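Local coordinates for hypothetical protein (Bacteroides fragilis, PDB 4JJA), which is of unproven function but probably acts as an exo-beta-N-acetylmuramidase that trims peptidoglycan, at residues F28-G33 with S56-F61; N220-K225 with T248-V253. All blocks are in the same frame, centred on the assembly; numbering follows the deposited sequence.

Along the chain the two contacts come in series, contact 1 closing before contact 2 opens. Contact 1 joins the loops that leave neighbouring strands 24-28 and 50-56 of the six-stranded parallel sheet, at their C-terminal ends, within the N-terminal NamZ region. Contact 2 pairs the start of helix 224-233 with the loop leading into strand 253-256, and so ties the end of the N-terminal family region to the C-terminal one. The centres of contacts 1 and 2 lie about 21 Å apart, and the nearest atoms of contacts 1 and 2 about 8 Å, without touching. A glycerol molecule sits near each, at Glu58 and Leu221, consistent with pocket surfaces, although it probably came from the crystallisation liquor.

Contact 1 (F28-G33 with S56-F61); sequences FSNHTG and SPEHGF
Phe28 meets Pro57 where two neighbouring parallel strands of the Rossmann-like sheet, 24-28 and 50-56, run out into loops at their C-terminal ends. With its CG anti to the backbone N (chi1 172°), the Phe28 ring reaches across obliquely, CE1 lying 3.7 Å from Pro57 CD; a large apolar ring suits the buried Phe28 position, Pro57 closes it from the loop side, and Leu126 of helix 119-132 also packs on the phenylalanine. Ser29 turns its side chain from the second loop, and its OG bonds to Asp108 O and His39 NE2. Its carbonyl faces the other way, receiving a CA-H...O contact from Ser56, whose CA is 3.5 Å from Ser29 O. Asn30 is the hub, and an amide fits because it donates and accepts at once. Its OD1 takes two bonds from Thr32, one from the backbone N (2.9 Å), arriving above the carbonyl plane and making an Asx turn, the other from OG1 within that plane. This double grip fixes the amide flip, so ND2 is presented to the syn lone pair of Glu58 OE1 at 3.1 Å, with an N-H...O angle of 152° and the amide and carboxylate planes 38° apart. On the glutamate side, Ser56 OG accepts from Glu58 N in an ST turn that shapes the loop. At His31, NE2 is held by Pro216 O, and Thr32 CG2 sits over one face of the ring, toward its rim. A water bridges the two segments, lying 2.8 Å from His31 ND1 and donating to Glu58 OE1 at 3.0 Å.

Contact 2 (N220-K225 with T248-V253); sequences NLPNMK and TLPFQV
Asn223 and Gln252 reach toward each other from opposite directions, joining the N-cap of helix 224-233 to a type II beta turn, Leu249 to Gln252. Their amide planes stand 75° apart, nearly perpendicular. Asn223 ND2 gives a hydrogen in its own plane to Gln252 OE1 at 3.1 Å, a fairly straight bond (165°) that nevertheless arrives above the carbonyl plane of the glutamine. Asparagine suits the cap because its amide has two working ends: with CG between the backbone N and carbonyl carbon (chi1 64°), OD1 caps Ala226 N while ND2 is left for the turn. Lys225, the second helical residue, crosses Gln252 at about a right angle, laying CB beside OE1 before its chain bends off, NZ reaching Leu292 O and a salt bridge with Asp294.

Next to this polar pair the contact is mostly van der Waals packing. Pro222 and Pro250 meet obliquely, CD to CG at 3.7 Å, two rigid rings that can pack closely because neither has a flexible chain. Asn220 crosses Pro250 at about a right angle, its OD1 lying 3.6 Å from Pro250 CB. Phe251, at the third turn position with positive phi, directs its ring at the other loop. The carbonyl oxygen of Asn220 comes in at the ring edge, near its plane, 3.2 Å from Phe251 CD2, whereas Leu221 CD2 approaches obliquely; Tyr230 of the helix adds an edge-to-face contact to the same ring. Within the turn, the glutamine amide is held at its other end too, Gln252 NE2 donating to Pro250 O at 3.0 Å.

Contact 1 (F28-G33 with S56-F61)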
loop_
_atom_site.group_PDB
_atom_site.type_symbol
_atom_site.label_atom_id
_atom_site.label_comp_id
_atom_site.label_asym_id
_atom_site.label_seq_id
_atom_site.Cartn_x
_atom_site.Cartn_y
_atom_site.Cartn_z
ATOM N N PHE A 28 -1.619 8.182 -13.773
ATOM C CA PHE A 28 -1.763 6.946 -13.021
ATOM C C PHE A 28 -2.428 7.311 -11.730
ATOM O O PHE A 28 -1.854 8.027 -10.897
ATOM C CB PHE A 28 -0.428 6.271 -12.774
ATOM C CG PHE A 28 -0.492 5.080 -11.834
ATOM C CD1 PHE A 28 -1.196 3.966 -12.172
ATOM C CD2 PHE A 28 0.185 5.078 -10.630
ATOM C CE1 PHE A 28 -1.236 2.851 -11.308
ATOM C CE2 PHE A 28 0.144 4.015 -9.771
ATOM C CZ PHE A 28 -0.561 2.914 -10.097
ATOM N N SER A 29 -3.648 6.839 -11.552
ATOM C CA SER A 29 -4.445 7.195 -10.399
ATOM C C SER A 29 -5.631 6.251 -10.261
ATOM O O SER A 29 -5.753 5.281 -11.002
ATOM C CB SER A 29 -4.925 8.654 -10.555
ATOM O OG SER A 29 -5.527 9.182 -9.393
ATOM N N ASN A 30 -6.458 6.571 -9.265
ATOM C CA ASN A 30 -7.720 5.876 -9.041
ATOM C C ASN A 30 -8.663 6.858 -8.367
ATOM O O ASN A 30 -8.423 8.066 -8.379
ATOM C CB ASN A 30 -7.521 4.544 -8.280
ATOM C CG ASN A 30 -7.079 4.730 -6.854
ATOM O OD1 ASN A 30 -6.989 5.862 -6.370
ATOM N ND2 ASN A 30 -6.820 3.601 -6.167
ATOM N N HIS A 31 -9.695 6.353 -7.699
ATOM C CA HIS A 31 -10.666 7.211 -7.084
ATOM C C HIS A 31 -10.132 8.072 -5.949
ATOM O O HIS A 31 -10.823 8.977 -5.516
ATOM C CB HIS A 31 -11.842 6.356 -6.554
ATOM C CG HIS A 31 -11.441 5.478 -5.427
ATOM N ND1 HIS A 31 -10.596 4.406 -5.589
ATOM C CD2 HIS A 31 -11.658 5.604 -4.097
ATOM C CE1 HIS A 31 -10.332 3.890 -4.396
ATOM N NE2 HIS A 31 -10.971 4.596 -3.483
ATOM N N THR A 32 -8.937 7.758 -5.443
ATOM C CA THR A 32 -8.367 8.579 -4.375
ATOM C C THR A 32 -7.662 9.833 -4.894
ATOM O O THR A 32 -7.293 10.683 -4.084
ATOM C CB THR A 32 -7.348 7.785 -3.519
ATOM O OG1 THR A 32 -6.209 7.407 -4.341
ATOM C CG2 THR A 32 -8.011 6.552 -2.880
ATOM N N GLY A 33 -7.478 9.942 -6.212
ATOM C CA GLY A 33 -6.694 11.047 -6.796
ATOM C C GLY A 33 -7.510 12.287 -6.985
ATOM O O GLY A 33 -7.534 12.867 -8.076
ATOM N N SER A 56 -5.009 2.884 -14.548
ATOM C CA SER A 56 -5.549 2.624 -13.227
ATOM C C SER A 56 -5.113 1.250 -12.749
ATOM O O SER A 56 -5.032 0.337 -13.551
ATOM C CB SER A 56 -7.056 2.725 -13.227
ATOM O OG SER A 56 -7.553 2.359 -11.940
ATOM N N PRO A 57 -4.819 1.110 -11.451
ATOM C CA PRO A 57 -4.648 -0.258 -10.925
ATOM C C PRO A 57 -6.013 -1.003 -10.712
ATOM O O PRO A 57 -5.994 -2.181 -10.377
ATOM C CB PRO A 57 -3.932 -0.007 -9.606
ATOM C CG PRO A 57 -4.485 1.287 -9.106
ATOM C CD PRO A 57 -4.781 2.120 -10.372
ATOM N N GLU A 58 -7.155 -0.309 -10.794
ATOM C CA GLU A 58 -8.490 -0.935 -10.814
ATOM C C GLU A 58 -9.065 -0.825 -12.228
ATOM O O GLU A 58 -8.300 -1.013 -13.187
ATOM C CB GLU A 58 -9.396 -0.331 -9.730
ATOM C CG GLU A 58 -9.075 -0.894 -8.331
ATOM C CD GLU A 58 -8.020 -0.106 -7.579
ATOM O OE1 GLU A 58 -8.078 1.169 -7.557
ATOM O OE2 GLU A 58 -7.137 -0.794 -6.994
ATOM N N HIS A 59 -10.364 -0.541 -12.412
ATOM C CA HIS A 59 -10.891 -0.394 -13.787
ATOM C C HIS A 59 -10.484 0.966 -14.312
ATOM O O HIS A 59 -9.733 1.095 -15.305
ATOM C CB HIS A 59 -12.419 -0.522 -13.864
ATOM C CG HIS A 59 -12.991 -0.086 -15.183
ATOM N N GLY A 60 -11.012 1.954 -13.613
ATOM C CA GLY A 60 -10.822 3.324 -13.904
ATOM C C GLY A 60 -11.191 4.020 -12.615
ATOM O O GLY A 60 -11.765 3.431 -11.689
ATOM N N PHE A 61 -10.973 5.307 -12.653
ATOM C CA PHE A 61 -10.722 6.138 -11.498
ATOM C C PHE A 61 -12.008 6.738 -10.948
ATOM O O PHE A 61 -11.961 7.660 -10.143
ATOM C CB PHE A 61 -9.833 7.265 -11.989
ATOM C CG PHE A 61 -10.429 8.002 -13.157
ATOM C CD1 PHE A 61 -10.634 7.358 -14.380
ATOM C CD2 PHE A 61 -10.806 9.312 -13.029
ATOM C CE1 PHE A 61 -11.200 8.031 -15.440
ATOM C CE2 PHE A 61 -11.334 9.985 -14.083
ATOM C CZ PHE A 61 -11.535 9.345 -15.289
HETATM O O HOH W 1 -10.427 2.941 -7.989
#

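Contact 2 (N220-K225 with T248-V253)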
loop_
_atom_site.group_PDB
_atom_site.type_symbol
_atom_site.label_atom_id
_atom_site.label_comp_id
_atom_site.label_asym_id
_atom_site.label_seq_id
_atom_site.Cartn_x
_atom_site.Cartn_y
_atom_site.Cartn_z
ATOM N N ASN A 220 -12.120 -2.546 1.858
ATOM C CA ASN A 220 -11.966 -3.182 3.175
ATOM C C ASN A 220 -10.912 -2.516 4.059
ATOM O O ASN A 220 -10.553 -3.058 5.082
ATOM C CB ASN A 220 -11.779 -4.716 3.053
ATOM C CG ASN A 220 -13.059 -5.367 2.628
ATOM O OD1 ASN A 220 -14.001 -5.416 3.391
ATOM N ND2 ASN A 220 -13.135 -5.781 1.375
ATOM N N LEU A 221 -10.491 -1.311 3.687
ATOM C CA LEU A 221 -9.721 -0.419 4.569
ATOM C C LEU A 221 -10.549 0.830 4.800
ATOM O O LEU A 221 -10.240 1.926 4.306
ATOM C CB LEU A 221 -8.337 -0.096 3.962
ATOM C CG LEU A 221 -7.380 -1.276 3.875
ATOM C CD1 LEU A 221 -6.117 -0.863 3.118
ATOM C CD2 LEU A 221 -7.031 -1.786 5.279
ATOM N N PRO A 222 -11.659 0.677 5.546
ATOM C CA PRO A 222 -12.657 1.732 5.522
ATOM C C PRO A 222 -12.324 2.872 6.432
ATOM O O PRO A 222 -12.977 3.926 6.284
ATOM C CB PRO A 222 -13.915 1.031 6.016
ATOM C CG PRO A 222 -13.384 -0.041 6.895
ATOM C CD PRO A 222 -12.184 -0.556 6.158
ATOM N N ASN A 223 -11.448 2.669 7.405
ATOM C CA ASN A 223 -11.147 3.651 8.428
ATOM C C ASN A 223 -9.655 3.611 8.819
ATOM O O ASN A 223 -8.895 2.751 8.352
ATOM C CB ASN A 223 -12.083 3.513 9.646
ATOM C CG ASN A 223 -11.921 2.186 10.360
ATOM O OD1 ASN A 223 -10.946 1.505 10.163
ATOM N ND2 ASN A 223 -12.876 1.820 11.159
HETATM N N MSE A 224 -9.252 4.545 9.677
HETATM C CA MSE A 224 -7.882 4.612 10.055
HETATM C C MSE A 224 -7.468 3.467 10.985
HETATM O O MSE A 224 -6.313 3.037 10.948
HETATM C CB MSE A 224 -7.501 5.965 10.634
HETATM C CG MSE A 224 -7.613 7.105 9.602
HETATM SE SE MSE A 224 -6.571 6.782 8.024
HETATM C CE MSE A 224 -4.831 6.730 8.841
ATOM N N LYS A 225 -8.380 2.941 11.764
ATOM C CA LYS A 225 -8.093 1.825 12.612
ATOM C C LYS A 225 -7.625 0.626 11.770
ATOM O O LYS A 225 -6.622 -0.031 12.081
ATOM C CB LYS A 225 -9.312 1.426 13.457
ATOM C CG LYS A 225 -8.987 0.665 14.698
ATOM C CD LYS A 225 -8.446 1.599 15.803
ATOM C CE LYS A 225 -9.502 2.477 16.444
ATOM N NZ LYS A 225 -8.772 3.468 17.259
ATOM N N THR A 248 -18.646 -5.606 9.446
ATOM C CA THR A 248 -18.479 -4.182 9.644
ATOM C C THR A 248 -17.090 -3.762 10.102
ATOM O O THR A 248 -16.827 -2.566 10.217
ATOM C CB THR A 248 -19.505 -3.625 10.601
ATOM O OG1 THR A 248 -19.292 -4.173 11.904
ATOM C CG2 THR A 248 -20.964 -3.859 10.115
ATOM N N LEU A 249 -16.205 -4.702 10.405
ATOM C CA LEU A 249 -14.924 -4.431 11.026
ATOM C C LEU A 249 -13.740 -5.094 10.303
ATOM O O LEU A 249 -12.887 -5.725 10.923
ATOM C CB LEU A 249 -14.970 -4.846 12.513
ATOM C CG LEU A 249 -15.922 -4.102 13.411
ATOM C CD1 LEU A 249 -15.959 -4.755 14.805
ATOM C CD2 LEU A 249 -15.596 -2.626 13.493
ATOM N N PRO A 250 -13.660 -4.926 8.976
ATOM C CA PRO A 250 -12.528 -5.553 8.276
ATOM C C PRO A 250 -11.204 -5.005 8.749
ATOM O O PRO A 250 -11.037 -3.825 8.984
ATOM C CB PRO A 250 -12.781 -5.221 6.814
ATOM C CG PRO A 250 -13.551 -3.960 6.861
ATOM C CD PRO A 250 -14.462 -4.079 8.088
ATOM N N PHE A 251 -10.248 -5.919 8.896
ATOM C CA PHE A 251 -8.904 -5.624 9.389
ATOM C C PHE A 251 -8.865 -5.156 10.824
ATOM O O PHE A 251 -7.810 -4.749 11.303
ATOM C CB PHE A 251 -8.085 -4.708 8.472
ATOM C CG PHE A 251 -7.701 -5.370 7.177
ATOM C CD1 PHE A 251 -6.614 -6.207 7.106
ATOM C CD2 PHE A 251 -8.458 -5.201 6.059
ATOM C CE1 PHE A 251 -6.300 -6.834 5.931
ATOM C CE2 PHE A 251 -8.123 -5.821 4.900
ATOM C CZ PHE A 251 -7.077 -6.656 4.828
ATOM N N GLN A 252 -9.968 -5.330 11.562
ATOM C CA GLN A 252 -10.057 -4.863 12.938
ATOM C C GLN A 252 -10.473 -5.950 13.910
ATOM O O GLN A 252 -10.731 -5.692 15.073
ATOM C CB GLN A 252 -11.019 -3.681 13.034
ATOM C CG GLN A 252 -10.596 -2.457 12.225
ATOM C CD GLN A 252 -11.768 -1.594 11.863
ATOM O OE1 GLN A 252 -12.163 -0.751 12.677
ATOM N NE2 GLN A 252 -12.383 -1.834 10.711
ATOM N N VAL A 253 -10.575 -7.184 13.395
ATOM C CA VAL A 253 -10.929 -8.391 14.143
ATOM C C VAL A 253 -10.125 -9.559 13.594
ATOM O O VAL A 253 -9.599 -9.470 12.464
ATOM C CB VAL A 253 -12.455 -8.686 14.057
ATOM C CG1 VAL A 253 -13.334 -7.513 14.491
ATOM C CG2 VAL A 253 -12.805 -9.145 12.633
#